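Local coordinates for protein beta-hexosaminidase (Neisseria gonorrhoeae, PDB 6JTJ) that probably cleaves terminal N-acetylglucosamine from peptide-linked peptidoglycan fragments as a family 3 glycoside hydrolase of cell-wall recycling, at residues 73-78 and 323-328; 100-105 and 158-163. All blocks are in the same frame, centred on the assembly; numbering follows the deposited sequence.

Interaction 1 (73-78 and 323-328); sequences ILFRRN and LVCNRP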
loop_
_atom_site.group_PDB
_atom_site.type_symbol
_atom_site.label_atom_id
_atom_site.label_comp_id
_atom_site.label_asym_id
_atom_site.label_seq_id
_atom_site.Cartn_x
_atom_site.Cartn_y
_atom_site.Cartn_z
ATOM N N ILE C 73 9.698 16.289 -8.020
ATOM C CA ILE C 73 8.427 15.812 -7.500
ATOM C C ILE C 73 8.276 16.361 -6.093
ATOM O O ILE C 73 9.207 16.278 -5.291
ATOM C CB ILE C 73 8.292 14.258 -7.520
ATOM C CG1 ILE C 73 6.994 13.793 -6.854
ATOM C CG2 ILE C 73 9.447 13.582 -6.797
ATOM C CD1 ILE C 73 6.726 12.314 -7.072
ATOM N N LEU C 74 7.098 16.902 -5.803
ATOM C CA LEU C 74 6.793 17.420 -4.482
ATOM C C LEU C 74 5.908 16.470 -3.685
ATOM O O LEU C 74 5.205 15.620 -4.244
ATOM C CB LEU C 74 6.099 18.775 -4.590
ATOM C CG LEU C 74 6.923 19.879 -5.271
ATOM C CD1 LEU C 74 6.089 21.134 -5.431
ATOM C CD2 LEU C 74 8.195 20.187 -4.487
ATOM N N PHE C 75 5.975 16.627 -2.366
ATOM C CA PHE C 75 5.251 15.797 -1.420
ATOM C C PHE C 75 4.612 16.691 -0.370
ATOM O O PHE C 75 4.814 17.905 -0.377
ATOM C CB PHE C 75 6.207 14.811 -0.758
ATOM C CG PHE C 75 6.782 13.808 -1.709
ATOM C CD1 PHE C 75 6.048 12.711 -2.097
ATOM C CD2 PHE C 75 8.053 13.979 -2.232
ATOM C CE1 PHE C 75 6.572 11.787 -2.964
ATOM C CE2 PHE C 75 8.583 13.066 -3.111
ATOM C CZ PHE C 75 7.841 11.959 -3.470
ATOM N N ARG C 76 3.860 16.088 0.550
ATOM C CA ARG C 76 3.181 16.855 1.583
ATOM C C ARG C 76 4.159 17.662 2.457
ATOM O O ARG C 76 3.824 18.739 2.894
ATOM C CB ARG C 76 2.314 15.959 2.463
ATOM C CG ARG C 76 1.487 16.731 3.486
ATOM C CD ARG C 76 0.413 15.884 4.136
ATOM N NE ARG C 76 -0.672 15.548 3.210
ATOM C CZ ARG C 76 -1.701 14.756 3.510
ATOM N NH1 ARG C 76 -1.820 14.230 4.729
ATOM N NH2 ARG C 76 -2.620 14.475 2.589
ATOM N N ARG C 77 5.353 17.129 2.697
ATOM C CA ARG C 77 6.369 17.821 3.504
ATOM C C ARG C 77 6.853 19.124 2.867
ATOM O O ARG C 77 7.489 19.938 3.531
ATOM C CB ARG C 77 7.586 16.920 3.745
ATOM C CG ARG C 77 8.367 16.588 2.489
ATOM C CD ARG C 77 9.648 15.850 2.809
ATOM N NE ARG C 77 10.504 15.827 1.625
ATOM C CZ ARG C 77 10.544 14.842 0.735
ATOM N NH1 ARG C 77 9.802 13.748 0.890
ATOM N NH2 ARG C 77 11.356 14.934 -0.308
ATOM N N ASN C 78 6.555 19.315 1.587
ATOM C CA ASN C 78 6.909 20.541 0.889
ATOM C C ASN C 78 5.780 21.557 0.902
ATOM O O ASN C 78 5.886 22.603 0.257
ATOM C CB ASN C 78 7.278 20.236 -0.558
ATOM C CG ASN C 78 8.342 19.186 -0.676
ATOM O OD1 ASN C 78 8.139 18.151 -1.311
ATOM N ND2 ASN C 78 9.499 19.432 -0.062
ATOM N N LEU C 323 13.322 8.453 -11.150
ATOM C CA LEU C 323 12.874 9.122 -9.950
ATOM C C LEU C 323 13.755 8.714 -8.786
ATOM O O LEU C 323 13.979 7.529 -8.579
ATOM C CB LEU C 323 11.443 8.722 -9.609
ATOM C CG LEU C 323 10.353 9.677 -10.052
ATOM C CD1 LEU C 323 10.333 9.746 -11.572
ATOM C CD2 LEU C 323 8.996 9.240 -9.498
ATOM N N VAL C 324 14.249 9.696 -8.038
ATOM C CA VAL C 324 15.074 9.444 -6.861
ATOM C C VAL C 324 14.558 10.325 -5.753
ATOM O O VAL C 324 14.878 11.499 -5.707
ATOM C CB VAL C 324 16.560 9.741 -7.135
ATOM C CG1 VAL C 324 17.428 9.262 -5.978
ATOM C CG2 VAL C 324 17.018 9.069 -8.425
ATOM N N CYS C 325 13.731 9.750 -4.886
ATOM C CA CYS C 325 13.005 10.494 -3.889
ATOM C C CYS C 325 13.524 10.267 -2.477
ATOM O O CYS C 325 13.977 9.190 -2.130
ATOM C CB CYS C 325 11.529 10.100 -3.942
ATOM S SG CYS C 325 10.816 10.246 -5.601
ATOM N N ASN C 326 13.417 11.303 -1.661
ATOM C CA ASN C 326 13.778 11.272 -0.233
ATOM C C ASN C 326 15.250 10.985 0.047
ATOM O O ASN C 326 15.581 10.612 1.158
ATOM C CB ASN C 326 12.920 10.243 0.532
ATOM C CG ASN C 326 11.461 10.275 0.125
ATOM O OD1 ASN C 326 10.821 11.316 0.196
ATOM N ND2 ASN C 326 10.926 9.130 -0.311
ATOM N N ARG C 327 16.118 11.116 -0.955
ATOM C CA ARG C 327 17.512 10.714 -0.811
ATOM C C ARG C 327 18.425 11.634 -1.608
ATOM O O ARG C 327 19.021 11.228 -2.609
ATOM C CB ARG C 327 17.702 9.260 -1.247
ATOM C CG ARG C 327 17.020 8.235 -0.349
ATOM C CD ARG C 327 17.576 8.225 1.074
ATOM N NE ARG C 327 18.989 7.856 1.079
ATOM C CZ ARG C 327 19.453 6.605 1.053
ATOM N NH1 ARG C 327 18.623 5.566 1.054
ATOM N NH2 ARG C 327 20.765 6.392 1.041
ATOM N N PRO C 328 18.542 12.888 -1.166
ATOM C CA PRO C 328 19.438 13.810 -1.864
ATOM C C PRO C 328 20.915 13.347 -1.895
ATOM O O PRO C 328 21.668 13.718 -2.806
ATOM C CB PRO C 328 19.272 15.115 -1.082
ATOM C CG PRO C 328 18.646 14.742 0.221
ATOM C CD PRO C 328 17.827 13.526 -0.048
#
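The F75 ring meets C325 at its edge: SG lies near the ring plane, 86° off the normal and 5.3 Å from the ring centroid, with CZ of F75 the closest ring atom at 4.0 Å from SG. This is a cysteine sulfur-aromatic contact, and the same SG touches CG2 of I73 at 3.8 Å, so a small, polarisable side chain sits between a branched aliphatic and an aromatic one. The guanidinium of R77 has OD1 of N78 over one face, offset toward the rim, while N326 approaches obliquely, the amide and guanidinium planes 67° apart. In TIM-barrel-like family 3 catalytic domains the substrate pocket is built from loops at the C-terminal strand ends, and this contact lies at such ends: segment 73-78 carries on from strand 69-74, and the loop at 323-328 follows strand 321-323, with strand 47-49 pairing with both strands. R77 donates from NH1 to OD1 of N326 (2.7 Å), almost in line with the amide C=O, but the oxygen lies out of the guanidinium plane and the bond is bent at the hydrogen, 131°. Its chain, extended from CG to NE, carries the guanidinium across to N326, and D50 takes NH2 in a salt bridge while also accepting from N326 N. Asparagine suits the turn after strand 69-74, where N78 OD1 receives F75 N at 2.8 Å on a lone pair. I73 also touches bound N-acetylglucosamine, and N326 packs on V225 of the second subunit.

Interaction 2 (100-105 and 158-163); sequences LIIAVD and GIDLSF. With NAG (2-acetamido-2-deoxy-beta-D-glucopyranose), chain I.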
loop_
_atom_site.group_PDB
_atom_site.type_symbol
_atom_site.label_atom_id
_atom_site.label_comp_id
_atom_site.label_asym_id
_atom_site.label_seq_id
_atom_site.Cartn_x
_atom_site.Cartn_y
_atom_site.Cartn_z
ATOM N N LEU C 100 12.592 23.626 -14.858
ATOM C CA LEU C 100 12.420 22.294 -14.298
ATOM C C LEU C 100 10.926 21.973 -14.211
ATOM O O LEU C 100 10.150 22.791 -13.743
ATOM C CB LEU C 100 13.061 22.204 -12.908
ATOM C CG LEU C 100 14.596 22.272 -12.839
ATOM C CD1 LEU C 100 15.048 22.298 -11.387
ATOM C CD2 LEU C 100 15.263 21.122 -13.576
ATOM N N ILE C 101 10.548 20.788 -14.686
ATOM C CA ILE C 101 9.171 20.308 -14.611
ATOM C C ILE C 101 8.865 19.894 -13.169
ATOM O O ILE C 101 9.662 19.235 -12.523
ATOM C CB ILE C 101 8.952 19.110 -15.565
ATOM C CG1 ILE C 101 9.012 19.575 -17.021
ATOM C CG2 ILE C 101 7.631 18.411 -15.288
ATOM C CD1 ILE C 101 7.885 20.477 -17.466
ATOM N N ILE C 102 7.719 20.315 -12.663
ATOM C CA ILE C 102 7.334 20.045 -11.285
ATOM C C ILE C 102 6.069 19.183 -11.264
ATOM O O ILE C 102 5.052 19.533 -11.880
ATOM C CB ILE C 102 7.079 21.361 -10.508
ATOM C CG1 ILE C 102 8.316 22.274 -10.596
ATOM C CG2 ILE C 102 6.727 21.062 -9.058
ATOM C CD1 ILE C 102 8.155 23.621 -9.913
ATOM N N ALA C 103 6.137 18.069 -10.551
ATOM C CA ALA C 103 5.012 17.144 -10.457
ATOM C C ALA C 103 4.630 16.837 -9.021
ATOM O O ALA C 103 5.375 17.129 -8.085
ATOM C CB ALA C 103 5.333 15.854 -11.191
ATOM N N VAL C 104 3.428 16.284 -8.871
ATOM C CA VAL C 104 2.896 15.857 -7.572
ATOM C C VAL C 104 1.879 14.724 -7.781
ATOM O O VAL C 104 1.321 14.569 -8.868
ATOM C CB VAL C 104 2.228 17.035 -6.833
ATOM C CG1 VAL C 104 0.915 17.429 -7.503
ATOM C CG2 VAL C 104 2.003 16.719 -5.365
ATOM N N ASP C 105 1.689 13.915 -6.751
ATOM C CA ASP C 105 0.663 12.881 -6.725
ATOM C C ASP C 105 -0.656 13.440 -6.178
ATOM O O ASP C 105 -0.903 13.383 -4.968
ATOM C CB ASP C 105 1.116 11.691 -5.853
ATOM C CG ASP C 105 2.339 10.973 -6.410
ATOM O OD1 ASP C 105 2.245 10.475 -7.548
ATOM O OD2 ASP C 105 3.367 10.864 -5.703
ATOM N N GLY C 158 1.839 26.746 -9.745
ATOM C CA GLY C 158 3.067 26.557 -10.524
ATOM C C GLY C 158 3.466 25.110 -10.758
ATOM O O GLY C 158 4.607 24.843 -11.123
ATOM N N ILE C 159 2.530 24.186 -10.552
ATOM C CA ILE C 159 2.769 22.760 -10.741
ATOM C C ILE C 159 2.504 22.448 -12.205
ATOM O O ILE C 159 1.587 22.997 -12.789
ATOM C CB ILE C 159 1.808 21.912 -9.888
ATOM C CG1 ILE C 159 1.875 22.307 -8.395
ATOM C CG2 ILE C 159 2.070 20.435 -10.088
ATOM C CD1 ILE C 159 3.184 22.042 -7.709
ATOM N N ASP C 160 3.290 21.565 -12.804
ATOM C CA ASP C 160 3.061 21.219 -14.218
ATOM C C ASP C 160 2.072 20.076 -14.422
ATOM O O ASP C 160 1.251 20.118 -15.332
ATOM C CB ASP C 160 4.376 20.871 -14.895
ATOM C CG ASP C 160 5.271 22.072 -15.049
ATOM O OD1 ASP C 160 4.927 22.962 -15.854
ATOM O OD2 ASP C 160 6.319 22.117 -14.382
ATOM N N LEU C 161 2.172 19.059 -13.570
ATOM C CA LEU C 161 1.554 17.767 -13.818
ATOM C C LEU C 161 1.215 17.078 -12.498
ATOM O O LEU C 161 2.013 17.112 -11.553
ATOM C CB LEU C 161 2.571 16.924 -14.570
ATOM C CG LEU C 161 2.331 15.441 -14.815
ATOM C CD1 LEU C 161 1.388 15.249 -15.982
ATOM C CD2 LEU C 161 3.636 14.767 -15.121
ATOM N N SER C 162 0.046 16.451 -12.445
ATOM C CA SER C 162 -0.257 15.454 -11.412
ATOM C C SER C 162 -0.088 14.045 -11.975
ATOM O O SER C 162 -0.448 13.780 -13.122
ATOM C CB SER C 162 -1.680 15.611 -10.902
ATOM O OG SER C 162 -1.990 14.592 -9.963
ATOM N N PHE C 163 0.490 13.153 -11.175
ATOM C CA PHE C 163 0.663 11.764 -11.578
ATOM C C PHE C 163 -0.670 11.017 -11.423
ATOM O O PHE C 163 -0.898 10.327 -10.451
ATOM C CB PHE C 163 1.803 11.082 -10.780
ATOM C CG PHE C 163 3.192 11.607 -11.104
ATOM C CD1 PHE C 163 3.601 11.760 -12.419
ATOM C CD2 PHE C 163 4.102 11.935 -10.105
ATOM C CE1 PHE C 163 4.881 12.217 -12.726
ATOM C CE2 PHE C 163 5.388 12.386 -10.415
ATOM C CZ PHE C 163 5.777 12.521 -11.726
HETATM C C1 NAG I . 4.795 4.856 -6.267
HETATM C C2 NAG I . 3.261 4.834 -6.325
HETATM C C3 NAG I . 2.765 5.700 -7.459
HETATM C C4 NAG I . 3.393 7.091 -7.398
HETATM C C5 NAG I . 4.906 7.013 -7.455
HETATM C C6 NAG I . 5.538 8.386 -7.205
HETATM C C7 NAG I . 1.705 2.921 -5.899
HETATM C C8 NAG I . 1.076 3.742 -4.854
HETATM N N2 NAG I . 2.730 3.508 -6.528
HETATM O O1 NAG I . 5.247 4.492 -4.976
HETATM O O3 NAG I . 1.358 5.761 -7.397
HETATM O O4 NAG I . 2.913 7.922 -8.424
HETATM O O5 NAG I . 5.358 6.148 -6.434
HETATM O O6 NAG I . 5.265 8.899 -5.911
HETATM O O7 NAG I . 1.311 1.762 -6.116
#
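A103 and L161 form a parallel beta bridge, and V104 and S162 form the next, joining strand 101-108 to strand 161-162 in the sheet. The ladder is tight: V104 N donates to L161 O, and V104 O takes F163 N at 2.8 Å. At its start D160 N reaches I102 O at 2.8 Å, whereas L161 N adds only a weak bond to that oxygen. D160 extends the ladder with its side chain: OD2 receives I102 N at 2.9 Å, nearly straight at 165°, through the anti lone pair, and also bridges to K93, a compensation that suits a buried carboxylate.

Side-chain packing is close where A103 CB stands 3.4 Å from F163 CZ; the small methyl fits against the ring, which F292 also meets edge-to-face. The packing is looser where I159 crosses the side chains of I102 and V104 at about a right angle, with I102 CG2 3.9 Å from I159 CD1; helix 136-155 covers V104 and I159. G158 closes the preceding helix in a Schellman motif, its positive phi fitting glycine.

The pocket side is polar. With CG anti to its carbonyl carbon (chi1 -64°), D105 brings its carboxylate beside F163, OD1 at the ring edge, and up to the sugar: OD1 accepts from O4 and OD2 from O6 of N-acetylglucosamine, the latter at 2.7 Å. R113 forms a salt bridge to OD2, which probably favours the ionised carboxylate as a double acceptor, well matched to recognising the two hydroxyls at the sugar's non-reducing end.

Interaction 1 begins on strand 69-74, which pairs with strand 101-108 of interaction 2 in one sheet; L74 N and A103 O, 2.9 Å apart, probably hydrogen-bond across the boundary, and I73 CD1 packs on F163 CE2. Interaction 2 is core: a backbone ladder between buried strands, finished by a substrate-binding aspartate. Interaction 1 is smaller, running from buried I73 and C325 to partly exposed R77 and N326, where the second subunit packs, and its segments meet through side chains alone. Charges in both are paired outside the segments, R77 with D50, D160 with K93, D105 with R113; across the contacts R77 gives a bond to a neutral amide oxygen, whereas D160 takes one from a backbone N-H.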